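Local coordinates for protein tannase (Lactobacillus plantarum, PDB 4JUI) that probably hydrolyses gallate ester bonds of tannins with an alpha/beta-hydrolase fold, and here holds the gallate ester ethyl 3,4,5-trihydroxybenzoate in its pocket, at residues W219-I224 and L340-A345; G417-D422 and P447-H452. The protein carries 1 engineered substitution. One frame throughout, in Å; residues are numbered along the deposited sequence.

Both interactions are partly buried and both reach the bound gallate ester. The centre of interaction 2 lies about 14 Å from the centre of the chain, that of interaction 1 about 22 Å, so interaction 1 is the more peripheral. Interaction 1 joins two parts of the long insertion between strands 200-204 and 411-415. Interaction 2 joins the loops that follow the last two strands of the central sheet. Interaction 1 relies on one arginine and one aromatic ring, whereas interaction 2 combines backbone hydrogen bonds with a histidine bonded at its edge to Asp420 and stacked on one face against Asp422. They meet where Lys344 NZ is 2.9 Å from Asp422 O, a probable hydrogen bond.

Interaction 1: residues W219-I224 and L340-A345; sequences WQFNGI and LTRMKA. With EGR (ethyl 3,4,5-trihydroxybenzoate), chain C.
A helix end meets a loop here, in the insertion of an alpha/beta-hydrolase fold between strands 200-204 and 411-415: Arg342 bonds to and packs on the type II beta turn Phe221-Ile224 that ends helix 210-221. The arginine approaches the turn with its guanidinium group. Arg342 NE gives a hydrogen bond to Ile224 O at 2.9 Å, close to the carbonyl axis, with an N-H...O angle of 154°. NH1 adds a weak bond to Phe221 O, which already accepts from Ile224 N across the turn. NH1 also forms a salt bridge with Glu218, one turn back on the same helix. On the other branch, NH2 bonds Lys344 O nearly straight and in the guanidinium plane. The chain bends at chi3 (-82°) to bring the head across Phe221 CB, which lies 3.4 Å above the plane of the Arg342 guanidinium, toward its rim. The Phe221 ring is sandwiched: Gln220 CG lies over one face, and Arg342 CA makes a CH-pi contact on the opposite one. Ile224 CG2 adds packing against Arg342 CB at 3.9 Å. Beyond this contact the Lys344 chain runs extended to the ligand. Its NZ bonds two neighbouring gallate hydroxyl oxygens, EGR O13 at 2.6 Å and EGR O11 at 2.8 Å.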
loop_
_atom_site.group_PDB
_atom_site.type_symbol
_atom_site.label_atom_id
_atom_site.label_comp_id
_atom_site.label_asym_id
_atom_site.label_seq_id
_atom_site.Cartn_x
_atom_site.Cartn_y
_atom_site.Cartn_z
ATOM N N TRP A 219 17.937 2.369 -11.351
ATOM C CA TRP A 219 17.898 1.527 -12.540
ATOM C C TRP A 219 16.917 2.135 -13.547
ATOM O O TRP A 219 17.190 2.182 -14.747
ATOM C CB TRP A 219 17.510 0.084 -12.193
ATOM C CG TRP A 219 17.170 -0.753 -13.418
ATOM C CD1 TRP A 219 18.047 -1.394 -14.243
ATOM C CD2 TRP A 219 15.860 -1.019 -13.946
ATOM N NE1 TRP A 219 17.370 -2.036 -15.248
ATOM C CE2 TRP A 219 16.026 -1.829 -15.086
ATOM C CE3 TRP A 219 14.567 -0.656 -13.560
ATOM C CZ2 TRP A 219 14.942 -2.276 -15.854
ATOM C CZ3 TRP A 219 13.496 -1.097 -14.315
ATOM C CH2 TRP A 219 13.688 -1.902 -15.451
ATOM N N GLN A 220 15.793 2.631 -13.040
ATOM C CA GLN A 220 14.775 3.232 -13.895
ATOM C C GLN A 220 15.151 4.618 -14.407
ATOM O O GLN A 220 15.000 4.904 -15.597
ATOM C CB GLN A 220 13.430 3.318 -13.158
ATOM C CG GLN A 220 12.321 3.878 -14.033
ATOM C CD GLN A 220 10.971 3.612 -13.437
ATOM O OE1 GLN A 220 10.673 2.480 -13.051
ATOM N NE2 GLN A 220 10.146 4.653 -13.335
ATOM N N PHE A 221 15.640 5.483 -13.520
ATOM C CA PHE A 221 15.776 6.901 -13.869
ATOM C C PHE A 221 17.184 7.418 -14.106
ATOM O O PHE A 221 17.363 8.612 -14.378
ATOM C CB PHE A 221 15.071 7.792 -12.844
ATOM C CG PHE A 221 13.573 7.788 -12.964
ATOM C CD1 PHE A 221 12.954 8.296 -14.101
ATOM C CD2 PHE A 221 12.788 7.300 -11.936
ATOM C CE1 PHE A 221 11.569 8.304 -14.212
ATOM C CE2 PHE A 221 11.392 7.305 -12.028
ATOM C CZ PHE A 221 10.787 7.812 -13.176
ATOM N N ASN A 222 18.188 6.553 -14.001
ATOM C CA ASN A 222 19.535 6.984 -14.352
ATOM C C ASN A 222 19.573 7.534 -15.778
ATOM O O ASN A 222 18.967 6.960 -16.692
ATOM C CB ASN A 222 20.537 5.848 -14.210
ATOM C CG ASN A 222 21.939 6.279 -14.531
ATOM O OD1 ASN A 222 22.432 6.053 -15.638
ATOM N ND2 ASN A 222 22.605 6.908 -13.565
ATOM N N GLY A 223 20.251 8.663 -15.959
ATOM C CA GLY A 223 20.325 9.295 -17.266
ATOM C C GLY A 223 19.319 10.423 -17.384
ATOM O O GLY A 223 19.399 11.250 -18.291
ATOM N N ILE A 224 18.355 10.452 -16.471
ATOM C CA ILE A 224 17.420 11.561 -16.399
ATOM C C ILE A 224 17.783 12.415 -15.185
ATOM O O ILE A 224 17.545 12.011 -14.045
ATOM C CB ILE A 224 15.973 11.047 -16.303
ATOM C CG1 ILE A 224 15.633 10.243 -17.562
ATOM C CG2 ILE A 224 15.011 12.200 -16.132
ATOM C CD1 ILE A 224 14.447 9.311 -17.405
ATOM N N LEU A 340 7.898 11.024 -18.955
ATOM C CA LEU A 340 7.177 10.914 -17.690
ATOM C C LEU A 340 7.796 11.806 -16.605
ATOM O O LEU A 340 7.079 12.342 -15.754
ATOM C CB LEU A 340 7.196 9.453 -17.230
ATOM C CG LEU A 340 6.220 9.006 -16.150
ATOM C CD1 LEU A 340 4.809 9.191 -16.676
ATOM C CD2 LEU A 340 6.472 7.552 -15.790
ATOM N N THR A 341 9.122 11.961 -16.678
ATOM C CA THR A 341 9.973 12.697 -15.712
ATOM C C THR A 341 10.311 11.966 -14.407
ATOM O O THR A 341 9.513 11.207 -13.869
ATOM C CB THR A 341 9.461 14.115 -15.341
ATOM O OG1 THR A 341 8.356 14.006 -14.438
ATOM C CG2 THR A 341 9.058 14.893 -16.574
ATOM N N ARG A 342 11.521 12.216 -13.917
ATOM C CA ARG A 342 11.956 11.735 -12.613
ATOM C C ARG A 342 11.324 12.595 -11.509
ATOM O O ARG A 342 11.240 13.820 -11.650
ATOM C CB ARG A 342 13.486 11.827 -12.538
ATOM C CG ARG A 342 14.060 11.630 -11.147
ATOM C CD ARG A 342 15.503 12.098 -11.060
ATOM N NE ARG A 342 16.450 11.105 -11.555
ATOM C CZ ARG A 342 16.974 10.129 -10.814
ATOM N NH1 ARG A 342 17.842 9.292 -11.365
ATOM N NH2 ARG A 342 16.643 9.993 -9.531
ATOM N N MET A 343 10.878 11.967 -10.422
ATOM C CA MET A 343 10.285 12.704 -9.301
ATOM C C MET A 343 11.278 12.948 -8.169
ATOM O O MET A 343 11.434 14.075 -7.692
ATOM C CB MET A 343 9.065 11.959 -8.752
ATOM C CG MET A 343 8.503 12.560 -7.466
ATOM S SD MET A 343 7.226 11.527 -6.717
ATOM C CE MET A 343 6.844 12.492 -5.250
ATOM N N LYS A 344 11.943 11.882 -7.741
ATOM C CA LYS A 344 12.794 11.923 -6.556
ATOM C C LYS A 344 14.268 12.004 -6.902
ATOM O O LYS A 344 14.685 11.564 -7.972
ATOM C CB LYS A 344 12.536 10.685 -5.703
ATOM C CG LYS A 344 11.138 10.670 -5.101
ATOM C CD LYS A 344 10.871 9.395 -4.331
ATOM C CE LYS A 344 9.485 9.464 -3.691
ATOM N NZ LYS A 344 9.154 8.243 -2.915
ATOM N N ALA A 345 15.048 12.562 -5.981
ATOM C CA ALA A 345 16.498 12.696 -6.156
ATOM C C ALA A 345 17.216 11.411 -5.737
ATOM O O ALA A 345 16.608 10.340 -5.730
ATOM C CB ALA A 345 17.024 13.883 -5.376
HETATM C C01 EGR C . 2.560 10.544 0.267
HETATM C C02 EGR C . 1.948 9.678 -0.798
HETATM O O03 EGR C . 1.945 8.284 -0.647
HETATM C C04 EGR C . 2.708 7.595 0.297
HETATM O O05 EGR C . 2.223 6.804 1.101
HETATM C C06 EGR C . 4.179 7.570 0.119
HETATM C C07 EGR C . 4.970 7.076 1.140
HETATM C C08 EGR C . 6.339 7.073 0.985
HETATM O O09 EGR C . 7.134 6.584 1.996
HETATM C C10 EGR C . 6.903 7.557 -0.189
HETATM O O11 EGR C . 8.272 7.543 -0.343
HETATM C C12 EGR C . 6.099 8.042 -1.210
HETATM O O13 EGR C . 6.634 8.526 -2.376
HETATM C C14 EGR C . 4.730 8.045 -1.053
#

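Interaction 2: residues G417-D422 and P447-H452; sequences GAADRD and PWDIPH. With EGR (ethyl 3,4,5-trihydroxybenzoate), chain C.
His452 meets Asp420 and Asp422 where the loops after strands 411-415 and 441-445 come together beside the ligand. In the alpha/beta-hydrolase fold these loops usually carry the acid and histidine of the catalytic triad, and the Asp420-His452 pair is consistent with that role. His452 ND1 gives a hydrogen bond to Asp420 OD2 at 2.8 Å. ND1 comes from the syn side but out of the carboxylate plane, and the carboxylate and ring planes stand 85° apart. With CG anti to the backbone N (chi1 -175°), Asp420 points its carboxylate at the ring; OD1, accepting from Asp422 N in an Asx turn, steadies it. The Asp422 carboxylate is stacked on one face of the His452 ring, the planes 6° apart and CG 3.3 Å above the ring. This leads OD2 to the ligand, where it accepts from EGR O13. With an asparagine for His452 the imidazole is gone; Asp420 OD2 and EGR O03 would probably lose their shared partner, and the Asp422 carboxylate is likely to be freer to turn. Farther back, backbone bonds join the loops: Ala418 N to Pro447 O and Ala419 N to Ile450 O. Gly417 CA lies 3.2 Å from Ile450 O, a CA-H...O contact. A water accepts from Gly417 N and lies 2.6 Å from Asp420 OD2. At the far edge, His452 NE2 bonds the ester oxygen EGR O03 at 2.8 Å.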
loop_
_atom_site.group_PDB
_atom_site.type_symbol
_atom_site.label_atom_id
_atom_site.label_comp_id
_atom_site.label_asym_id
_atom_site.label_seq_id
_atom_site.Cartn_x
_atom_site.Cartn_y
_atom_site.Cartn_z
ATOM N N GLY A 417 -0.002 2.952 -11.049
ATOM C CA GLY A 417 -0.306 3.762 -12.221
ATOM C C GLY A 417 0.870 3.925 -13.165
ATOM O O GLY A 417 2.017 4.039 -12.735
ATOM N N ALA A 418 0.591 3.950 -14.464
ATOM C CA ALA A 418 1.669 4.069 -15.443
ATOM C C ALA A 418 2.339 5.441 -15.406
ATOM O O ALA A 418 3.419 5.624 -15.983
ATOM C CB ALA A 418 1.160 3.734 -16.865
ATOM N N ALA A 419 1.707 6.403 -14.737
ATOM C CA ALA A 419 2.297 7.734 -14.595
ATOM C C ALA A 419 2.745 8.004 -13.161
ATOM O O ALA A 419 3.047 9.147 -12.799
ATOM C CB ALA A 419 1.321 8.805 -15.070
ATOM N N ASP A 420 2.798 6.946 -12.355
ATOM C CA ASP A 420 3.228 7.041 -10.958
ATOM C C ASP A 420 4.743 6.846 -10.870
ATOM O O ASP A 420 5.250 5.754 -11.107
ATOM C CB ASP A 420 2.494 5.979 -10.120
ATOM C CG ASP A 420 2.795 6.073 -8.619
ATOM O OD1 ASP A 420 3.889 6.532 -8.227
ATOM O OD2 ASP A 420 1.928 5.653 -7.817
ATOM N N ARG A 421 5.448 7.905 -10.492
ATOM C CA ARG A 421 6.905 7.870 -10.389
ATOM C C ARG A 421 7.392 7.899 -8.948
ATOM O O ARG A 421 8.566 8.186 -8.702
ATOM C CB ARG A 421 7.514 9.053 -11.148
ATOM C CG ARG A 421 6.907 9.294 -12.512
ATOM C CD ARG A 421 6.098 10.583 -12.538
ATOM N NE ARG A 421 6.936 11.778 -12.492
ATOM C CZ ARG A 421 6.859 12.715 -11.552
ATOM N NH1 ARG A 421 5.981 12.598 -10.566
ATOM N NH2 ARG A 421 7.666 13.767 -11.597
ATOM N N ASP A 422 6.503 7.614 -7.999
ATOM C CA ASP A 422 6.879 7.635 -6.579
ATOM C C ASP A 422 7.828 6.495 -6.194
ATOM O O ASP A 422 8.619 6.603 -5.249
ATOM C CB ASP A 422 5.618 7.629 -5.703
ATOM C CG ASP A 422 5.020 9.011 -5.529
ATOM O OD1 ASP A 422 4.584 9.599 -6.540
ATOM O OD2 ASP A 422 4.981 9.510 -4.379
ATOM N N PRO A 447 -2.129 0.768 -14.761
ATOM C CA PRO A 447 -3.179 1.468 -15.523
ATOM C C PRO A 447 -2.701 2.753 -16.207
ATOM O O PRO A 447 -2.014 3.566 -15.587
ATOM C CB PRO A 447 -4.225 1.808 -14.454
ATOM C CG PRO A 447 -3.951 0.859 -13.328
ATOM C CD PRO A 447 -2.473 0.622 -13.336
ATOM N N TRP A 448 -3.078 2.925 -17.474
ATOM C CA TRP A 448 -2.617 4.042 -18.295
ATOM C C TRP A 448 -2.851 5.421 -17.681
ATOM O O TRP A 448 -3.961 5.734 -17.246
ATOM C CB TRP A 448 -3.272 4.001 -19.687
ATOM C CG TRP A 448 -2.828 5.154 -20.533
ATOM C CD1 TRP A 448 -3.513 6.312 -20.783
ATOM C CD2 TRP A 448 -1.574 5.274 -21.203
ATOM N NE1 TRP A 448 -2.757 7.137 -21.580
ATOM C CE2 TRP A 448 -1.560 6.526 -21.845
ATOM C CE3 TRP A 448 -0.454 4.447 -21.312
ATOM C CZ2 TRP A 448 -0.471 6.966 -22.600
ATOM C CZ3 TRP A 448 0.621 4.877 -22.061
ATOM C CH2 TRP A 448 0.605 6.127 -22.698
ATOM N N ASP A 449 -1.794 6.236 -17.687
ATOM C CA ASP A 449 -1.826 7.647 -17.284
ATOM C C ASP A 449 -2.453 7.866 -15.914
ATOM O O ASP A 449 -3.050 8.911 -15.652
ATOM C CB ASP A 449 -2.534 8.504 -18.339
ATOM C CG ASP A 449 -2.150 9.978 -18.260
ATOM O OD1 ASP A 449 -1.097 10.299 -17.671
ATOM O OD2 ASP A 449 -2.901 10.822 -18.788
ATOM N N ILE A 450 -2.319 6.877 -15.039
ATOM C CA ILE A 450 -2.776 7.042 -13.671
ATOM C C ILE A 450 -1.605 7.502 -12.807
ATOM O O ILE A 450 -0.522 6.910 -12.841
ATOM C CB ILE A 450 -3.384 5.745 -13.120
ATOM C CG1 ILE A 450 -4.703 5.441 -13.839
ATOM C CG2 ILE A 450 -3.584 5.852 -11.609
ATOM C CD1 ILE A 450 -5.796 6.465 -13.574
ATOM N N PRO A 451 -1.806 8.593 -12.053
ATOM C CA PRO A 451 -0.729 9.112 -11.200
ATOM C C PRO A 451 -0.687 8.396 -9.854
ATOM O O PRO A 451 -1.334 7.365 -9.668
ATOM C CB PRO A 451 -1.136 10.576 -10.992
ATOM C CG PRO A 451 -2.629 10.533 -11.025
ATOM C CD PRO A 451 -3.004 9.455 -12.017
ATOM N N HIS A 452 0.092 8.938 -8.922
ATOM C CA HIS A 452 0.189 8.373 -7.586
ATOM C C HIS A 452 -1.163 8.579 -6.903
ATOM O O HIS A 452 -1.527 9.702 -6.560
ATOM C CB HIS A 452 1.320 9.066 -6.824
ATOM C CG HIS A 452 1.682 8.407 -5.527
ATOM N ND1 HIS A 452 2.151 7.111 -5.453
ATOM C CD2 HIS A 452 1.659 8.879 -4.262
ATOM C CE1 HIS A 452 2.392 6.813 -4.187
ATOM N NE2 HIS A 452 2.101 7.862 -3.444
HETATM C C01 EGR C . 2.560 10.544 0.267
HETATM C C02 EGR C . 1.948 9.678 -0.798
HETATM O O03 EGR C . 1.945 8.284 -0.647
HETATM C C04 EGR C . 2.708 7.595 0.297
HETATM O O05 EGR C . 2.223 6.804 1.101
HETATM C C06 EGR C . 4.179 7.570 0.119
HETATM C C07 EGR C . 4.970 7.076 1.140
HETATM C C08 EGR C . 6.339 7.073 0.985
HETATM O O09 EGR C . 7.134 6.584 1.996
HETATM C C10 EGR C . 6.903 7.557 -0.189
HETATM O O11 EGR C . 8.272 7.543 -0.343
HETATM C C12 EGR C . 6.099 8.042 -1.210
HETATM O O13 EGR C . 6.634 8.526 -2.376
HETATM C C14 EGR C . 4.730 8.045 -1.053
HETATM O O HOH W 1 -0.383 4.951 -8.784
#